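Local coordinates for transthyretin-like protein (Klebsiella pneumoniae subsp. pneumoniae, PDB 3QVA) that probably catalyses the hydrolysis of 5-hydroxyisourate to 2-oxo-4-hydroxy-4-carboxy-5-ureidoimidazoline in purine metabolism, working as a homotetramer of the transthyretin family, at residues A[59-70]-A[82-91]. Residues are numbered along the deposited sequence; the frame is centred on the assembly and turned at random.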
ATOM      1  N   PRO A  59     -26.610   7.284   7.330  1.00 34.58           N
ATOM      2  CA  PRO A  59     -26.540   7.985   8.613  1.00 34.52           C
ATOM      3  C   PRO A  59     -25.201   7.771   9.322  1.00 34.41           C
ATOM      4  O   PRO A  59     -24.379   6.970   8.866  1.00 34.53           O
ATOM      5  CB  PRO A  59     -27.681   7.352   9.421  1.00 34.56           C
ATOM      6  CG  PRO A  59     -27.903   6.024   8.802  1.00 34.62           C
ATOM      7  CD  PRO A  59     -27.621   6.210   7.345  1.00 34.49           C
ATOM      8  N   ALA A  60     -24.992   8.490  10.425  1.00 34.00           N
ATOM      9  CA  ALA A  60     -23.796   8.335  11.251  1.00 33.39           C
ATOM     10  C   ALA A  60     -23.794   6.994  11.977  1.00 32.87           C
ATOM     11  O   ALA A  60     -24.848   6.491  12.376  1.00 33.02           O
ATOM     12  CB  ALA A  60     -23.688   9.480  12.251  1.00 33.59           C
ATOM     13  N   GLY A  61     -22.605   6.412  12.130  1.00 31.99           N
ATOM     14  CA  GLY A  61     -22.458   5.128  12.811  1.00 30.89           C
ATOM     15  C   GLY A  61     -21.234   4.353  12.354  1.00 30.09           C
ATOM     16  O   GLY A  61     -20.417   4.858  11.588  1.00 29.83           O
ATOM     17  N   ARG A  62     -21.120   3.120  12.830  1.00 29.57           N
ATOM     18  CA  ARG A  62     -19.981   2.269  12.495  1.00 28.74           C
ATOM     19  C   ARG A  62     -20.348   1.234  11.439  1.00 27.57           C
ATOM     20  O   ARG A  62     -21.331   0.499  11.584  1.00 27.76           O
ATOM     21  CB  ARG A  62     -19.433   1.607  13.754  1.00 29.04           C
ATOM     22  CG  ARG A  62     -18.746   2.588  14.695  1.00 30.88           C
ATOM     23  CD  ARG A  62     -18.713   2.064  16.121  1.00 34.15           C
ATOM     24  NE  ARG A  62     -17.777   0.954  16.283  1.00 36.40           N
ATOM     25  CZ  ARG A  62     -18.122  -0.313  16.501  1.00 37.54           C
ATOM     26  NH1 ARG A  62     -19.400  -0.666  16.596  1.00 38.29           N
ATOM     27  NH2 ARG A  62     -17.176  -1.234  16.632  1.00 38.20           N
ATOM     28  N   TYR A  63     -19.549   1.190  10.376  1.00 25.82           N
ATOM     29  CA  TYR A  63     -19.842   0.353   9.221  1.00 24.16           C
ATOM     30  C   TYR A  63     -18.708  -0.601   8.890  1.00 23.22           C
ATOM     31  O   TYR A  63     -17.570  -0.421   9.319  1.00 22.56           O
ATOM     32  CB  TYR A  63     -20.129   1.215   7.992  1.00 24.26           C
ATOM     33  CG  TYR A  63     -21.387   2.042   8.085  1.00 24.86           C
ATOM     34  CD1 TYR A  63     -21.354   3.334   8.602  1.00 25.53           C
ATOM     35  CD2 TYR A  63     -22.605   1.540   7.631  1.00 25.56           C
ATOM     36  CE1 TYR A  63     -22.506   4.105   8.684  1.00 26.91           C
ATOM     37  CE2 TYR A  63     -23.765   2.308   7.706  1.00 26.88           C
ATOM     38  CZ  TYR A  63     -23.706   3.588   8.232  1.00 27.28           C
ATOM     39  OH  TYR A  63     -24.847   4.351   8.308  1.00 28.63           O
ATOM     40  N   CYS A  64     -19.044  -1.608   8.099  1.00 21.81           N
ATOM     41  CA  CYS A  64     -18.098  -2.606   7.666  1.00 21.04           C
ATOM     42  C   CYS A  64     -18.339  -2.866   6.184  1.00 19.53           C
ATOM     43  O   CYS A  64     -19.437  -3.278   5.802  1.00 18.66           O
ATOM     44  CB  CYS A  64     -18.311  -3.877   8.482  1.00 21.52           C
ATOM     45  SG  CYS A  64     -17.206  -5.202   8.085  1.00 25.89           S
ATOM     46  N   LEU A  65     -17.331  -2.587   5.355  1.00 17.71           N
ATOM     47  CA  LEU A  65     -17.367  -2.938   3.933  1.00 16.68           C
ATOM     48  C   LEU A  65     -16.509  -4.162   3.715  1.00 15.83           C
ATOM     49  O   LEU A  65     -15.341  -4.152   4.072  1.00 15.23           O
ATOM     50  CB  LEU A  65     -16.796  -1.816   3.066  1.00 16.86           C
ATOM     51  CG  LEU A  65     -17.619  -0.831   2.247  1.00 18.26           C
ATOM     52  CD1 LEU A  65     -16.654  -0.095   1.316  1.00 17.57           C
ATOM     53  CD2 LEU A  65     -18.733  -1.493   1.439  1.00 16.74           C
ATOM     54  N   THR A  66     -17.071  -5.207   3.118  1.00 14.63           N
ATOM     55  CA  THR A  66     -16.328  -6.445   2.937  1.00 14.13           C
ATOM     56  C   THR A  66     -16.282  -6.865   1.478  1.00 13.57           C
ATOM     57  O   THR A  66     -17.321  -7.150   0.876  1.00 13.62           O
ATOM     58  CB  THR A  66     -16.934  -7.587   3.779  1.00 13.99           C
ATOM     59  OG1 THR A  66     -16.991  -7.181   5.155  1.00 14.60           O
ATOM     60  CG2 THR A  66     -16.091  -8.861   3.653  1.00 14.88           C
ATOM     61  N   ALA A  67     -15.073  -6.919   0.925  1.00 12.67           N
ATOM     62  CA  ALA A  67     -14.879  -7.354  -0.456  1.00 12.11           C
ATOM     63  C   ALA A  67     -14.480  -8.818  -0.469  1.00 11.83           C
ATOM     64  O   ALA A  67     -13.565  -9.228   0.242  1.00 11.44           O
ATOM     65  CB  ALA A  67     -13.821  -6.497  -1.155  1.00 11.98           C
ATOM     66  N   GLU A  68     -15.181  -9.617  -1.268  1.00 11.96           N
ATOM     67  CA  GLU A  68     -14.926 -11.044  -1.305  1.00 12.23           C
ATOM     68  C   GLU A  68     -13.780 -11.334  -2.270  1.00 12.11           C
ATOM     69  O   GLU A  68     -13.964 -11.893  -3.351  1.00 12.40           O
ATOM     70  CB  GLU A  68     -16.208 -11.799  -1.673  1.00 12.60           C
ATOM     71  CG  GLU A  68     -17.292 -11.659  -0.601  1.00 14.60           C
ATOM     72  CD  GLU A  68     -16.928 -12.374   0.688  1.00 17.64           C
ATOM     73  OE1 GLU A  68     -16.330 -13.463   0.606  1.00 19.60           O
ATOM     74  OE2 GLU A  68     -17.241 -11.851   1.784  1.00 19.58           O
ATOM     75  N   THR A  69     -12.583 -10.942  -1.858  1.00 11.90           N
ATOM     76  CA  THR A  69     -11.416 -10.980  -2.728  1.00 12.15           C
ATOM     77  C   THR A  69     -10.890 -12.397  -2.956  1.00 12.34           C
ATOM     78  O   THR A  69     -10.491 -12.749  -4.078  1.00 12.36           O
ATOM     79  CB  THR A  69     -10.295 -10.086  -2.178  1.00 11.95           C
ATOM     80  OG1 THR A  69      -9.992 -10.479  -0.834  1.00 12.60           O
ATOM     81  CG2 THR A  69     -10.742  -8.623  -2.179  1.00 12.71           C
ATOM     82  N   GLY A  70     -10.908 -13.216  -1.904  1.00 12.55           N
ATOM     83  CA  GLY A  70     -10.404 -14.588  -1.988  1.00 13.71           C
ATOM     84  C   GLY A  70     -11.199 -15.408  -2.986  1.00 14.41           C
ATOM     85  O   GLY A  70     -10.621 -16.135  -3.805  1.00 14.89           O
ATOM     86  N   PHE A  82      -5.216 -14.590   1.773  1.00 14.09           N
ATOM     87  CA  PHE A  82      -6.255 -13.679   2.257  1.00 13.60           C
ATOM     88  C   PHE A  82      -7.615 -14.121   1.755  1.00 13.48           C
ATOM     89  O   PHE A  82      -7.832 -14.240   0.547  1.00 13.71           O
ATOM     90  CB  PHE A  82      -5.952 -12.233   1.856  1.00 13.36           C
ATOM     91  CG  PHE A  82      -4.628 -11.749   2.360  1.00 13.06           C
ATOM     92  CD1 PHE A  82      -3.534 -11.673   1.509  1.00 12.02           C
ATOM     93  CD2 PHE A  82      -4.462 -11.407   3.700  1.00 13.32           C
ATOM     94  CE1 PHE A  82      -2.303 -11.252   1.972  1.00 12.20           C
ATOM     95  CE2 PHE A  82      -3.216 -10.977   4.178  1.00 12.64           C
ATOM     96  CZ  PHE A  82      -2.141 -10.893   3.310  1.00 12.24           C
ATOM     97  N   THR A  83      -8.525 -14.387   2.688  1.00 13.04           N
ATOM     98  CA  THR A  83      -9.835 -14.948   2.331  1.00 13.58           C
ATOM     99  C   THR A  83     -10.856 -13.896   1.887  1.00 13.32           C
ATOM    100  O   THR A  83     -11.740 -14.186   1.083  1.00 13.43           O
ATOM    101  CB  THR A  83     -10.428 -15.775   3.483  1.00 13.51           C
ATOM    102  OG1 THR A  83     -10.547 -14.951   4.646  1.00 14.95           O
ATOM    103  CG2 THR A  83      -9.532 -16.960   3.799  1.00 14.20           C
ATOM    104  N   ARG A  84     -10.735 -12.690   2.442  1.00 13.10           N
ATOM    105  CA  ARG A  84     -11.583 -11.557   2.083  0.50 12.95           C
ATOM    106  C   ARG A  84     -10.901 -10.300   2.596  1.00 12.84           C
ATOM    107  O   ARG A  84      -9.878 -10.388   3.281  1.00 12.68           O
ATOM    108  CB  ARG A  84     -13.004 -11.694   2.660  0.50 13.09           C
ATOM    109  CG  ARG A  84     -13.083 -12.093   4.128  0.50 13.85           C
ATOM    110  CD  ARG A  84     -14.519 -12.411   4.534  0.50 15.02           C
ATOM    111  NE  ARG A  84     -15.154 -13.317   3.580  0.50 16.00           N
ATOM    112  CZ  ARG A  84     -14.911 -14.623   3.512  0.50 16.92           C
ATOM    113  NH1 ARG A  84     -15.530 -15.368   2.603  0.50 16.86           N
ATOM    114  NH2 ARG A  84     -14.045 -15.186   4.347  0.50 18.32           N
ATOM    115  N   ALA A  85     -11.456  -9.146   2.249  1.00 12.80           N
ATOM    116  CA  ALA A  85     -10.907  -7.871   2.663  1.00 12.40           C
ATOM    117  C   ALA A  85     -12.007  -7.074   3.344  1.00 12.44           C
ATOM    118  O   ALA A  85     -12.954  -6.631   2.697  1.00 12.31           O
ATOM    119  CB  ALA A  85     -10.345  -7.118   1.452  1.00 12.55           C
ATOM    120  N   GLN A  86     -11.883  -6.927   4.659  1.00 12.55           N
ATOM    121  CA  GLN A  86     -12.865  -6.207   5.452  1.00 13.42           C
ATOM    122  C   GLN A  86     -12.304  -4.859   5.895  1.00 13.44           C
ATOM    123  O   GLN A  86     -11.210  -4.796   6.471  1.00 13.81           O
ATOM    124  CB  GLN A  86     -13.280  -7.045   6.669  1.00 13.71           C
ATOM    125  CG  GLN A  86     -14.284  -6.349   7.567  1.00 15.59           C
ATOM    126  CD  GLN A  86     -14.663  -7.171   8.791  1.00 18.07           C
ATOM    127  OE1 GLN A  86     -14.411  -6.758   9.927  1.00 20.72           O
ATOM    128  NE2 GLN A  86     -15.266  -8.335   8.569  1.00 16.66           N
ATOM    129  N   ILE A  87     -13.056  -3.793   5.616  1.00 13.08           N
ATOM    130  CA  ILE A  87     -12.741  -2.456   6.111  1.00 13.79           C
ATOM    131  C   ILE A  87     -13.750  -2.068   7.190  1.00 13.96           C
ATOM    132  O   ILE A  87     -14.969  -2.199   6.999  1.00 13.43           O
ATOM    133  CB  ILE A  87     -12.801  -1.398   4.994  1.00 13.94           C
ATOM    134  CG1 ILE A  87     -11.812  -1.719   3.872  1.00 15.55           C
ATOM    135  CG2 ILE A  87     -12.513  -0.001   5.568  1.00 15.56           C
ATOM    136  CD1 ILE A  87     -12.035  -0.827   2.647  1.00 15.61           C
ATOM    137  N   ASP A  88     -13.241  -1.591   8.319  1.00 14.03           N
ATOM    138  CA  ASP A  88     -14.100  -1.144   9.409  1.00 15.12           C
ATOM    139  C   ASP A  88     -13.895   0.348   9.591  1.00 15.61           C
ATOM    140  O   ASP A  88     -12.780   0.797   9.851  1.00 15.14           O
ATOM    141  CB  ASP A  88     -13.747  -1.900  10.685  1.00 15.34           C
ATOM    142  CG  ASP A  88     -14.089  -3.366  10.595  1.00 16.83           C
ATOM    143  OD1 ASP A  88     -13.157  -4.189  10.430  1.00 17.54           O
ATOM    144  OD2 ASP A  88     -15.299  -3.686  10.666  1.00 19.21           O
ATOM    145  N   PHE A  89     -14.965   1.118   9.419  1.00 16.94           N
ATOM    146  CA  PHE A  89     -14.847   2.568   9.432  1.00 18.41           C
ATOM    147  C   PHE A  89     -16.023   3.239  10.133  1.00 19.77           C
ATOM    148  O   PHE A  89     -17.007   2.586  10.491  1.00 19.97           O
ATOM    149  CB  PHE A  89     -14.646   3.122   8.008  1.00 18.11           C
ATOM    150  CG  PHE A  89     -15.823   2.911   7.090  1.00 18.54           C
ATOM    151  CD1 PHE A  89     -16.703   3.958   6.818  1.00 19.31           C
ATOM    152  CD2 PHE A  89     -16.048   1.674   6.490  1.00 18.18           C
ATOM    153  CE1 PHE A  89     -17.790   3.776   5.966  1.00 19.02           C
ATOM    154  CE2 PHE A  89     -17.137   1.481   5.633  1.00 18.44           C
ATOM    155  CZ  PHE A  89     -18.003   2.535   5.373  1.00 18.24           C
ATOM    156  N   VAL A  90     -15.894   4.542  10.343  1.00 21.66           N
ATOM    157  CA  VAL A  90     -16.923   5.309  11.038  1.00 23.70           C
ATOM    158  C   VAL A  90     -17.390   6.508  10.214  1.00 24.95           C
ATOM    159  O   VAL A  90     -16.591   7.174   9.538  1.00 25.20           O
ATOM    160  CB  VAL A  90     -16.456   5.727  12.473  1.00 23.73           C
ATOM    161  CG1 VAL A  90     -15.171   6.556  12.421  1.00 23.68           C
ATOM    162  CG2 VAL A  90     -17.574   6.467  13.231  1.00 24.53           C
ATOM    163  N   ILE A  91     -18.702   6.739  10.248  1.00 26.64           N
ATOM    164  CA  ILE A  91     -19.300   7.982   9.771  1.00 28.05           C
ATOM    165  C   ILE A  91     -19.763   8.791  10.983  1.00 28.42           C
ATOM    166  O   ILE A  91     -19.004   9.599  11.531  1.00 29.49           O
ATOM    167  CB  ILE A  91     -20.497   7.722   8.826  1.00 28.26           C
ATOM    168  CG1 ILE A  91     -20.019   7.075   7.520  1.00 28.48           C
ATOM    169  CG2 ILE A  91     -21.244   9.026   8.539  1.00 29.00           C
ATOM    170  CD1 ILE A  91     -21.136   6.671   6.563  1.00 29.28           C
TER
HETATM  171  O   HOH W   1     -17.049  -2.130  12.086  1.00 23.52           O
HETATM  172  O   HOH W   2     -13.867 -14.049  -0.612  1.00 13.95           O
HETATM  173  O   HOH W   3      -7.703 -12.366  -1.482  1.00 15.55           O
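Tyr63 and Phe89 meet on the tightly packed face of antiparallel strands 62-67 and 82-90. The Phe89 ring reaches across to the neighbouring strand because its CG stands between the backbone N and the carbonyl carbon (chi1 65°), and Tyr63 CB sits over one of its faces, 4.0 Å from the Phe89 ring centroid, a CH-pi contact. The two rings are nearly parallel, 24° apart, but barely overlap. Ile91 CD1 packs obliquely on the tyrosine ring, 3.6 Å from Tyr63 CE1, while Tyr63 OH gives a hydrogen bond to Pro59 O, 2.7 Å away, from above the carbonyl plane; the hydroxyl also bonds to Arg34. Leu65 CG lies 4.1 Å from Phe89 CE2, and with Ile87, Ala67 and Ala85 these residues form the buried face, covered by Leu12 and Ile16 of strand 12-18 and Leu101 and Phe103 of strand 99-106. This is the two-sheet sandwich of the transthyretin fold: strand 82-90 is an outermost strand of its four-stranded sheet within the chain and pairs antiparallel with a strand of a second subunit, extending the sheet across the interface. Paired backbone bonds knit Tyr63 to Phe89, Leu65 to Ile87 and Ala67 to Ala85. The other face is more polar and hydrated: a water lies 2.7 Å from Asp88 OD2, and Asp88 OD1 forms a salt bridge with Arg84 of the second subunit, as modelled. Its loose side is exposed Arg62, whose CG comes only to 4.3 Å of Val90 CG2. In one of two conformers, Arg84 grips Glu68 side-on: Arg84 NE meets Glu68 OE2 at 3.1 Å in the guanidinium plane, and Arg84 NH1 meets Glu68 OE1 at 2.9 Å, that oxygen lying 21° out of the plane; a second water bridges Glu68 OE1 and Thr83 O.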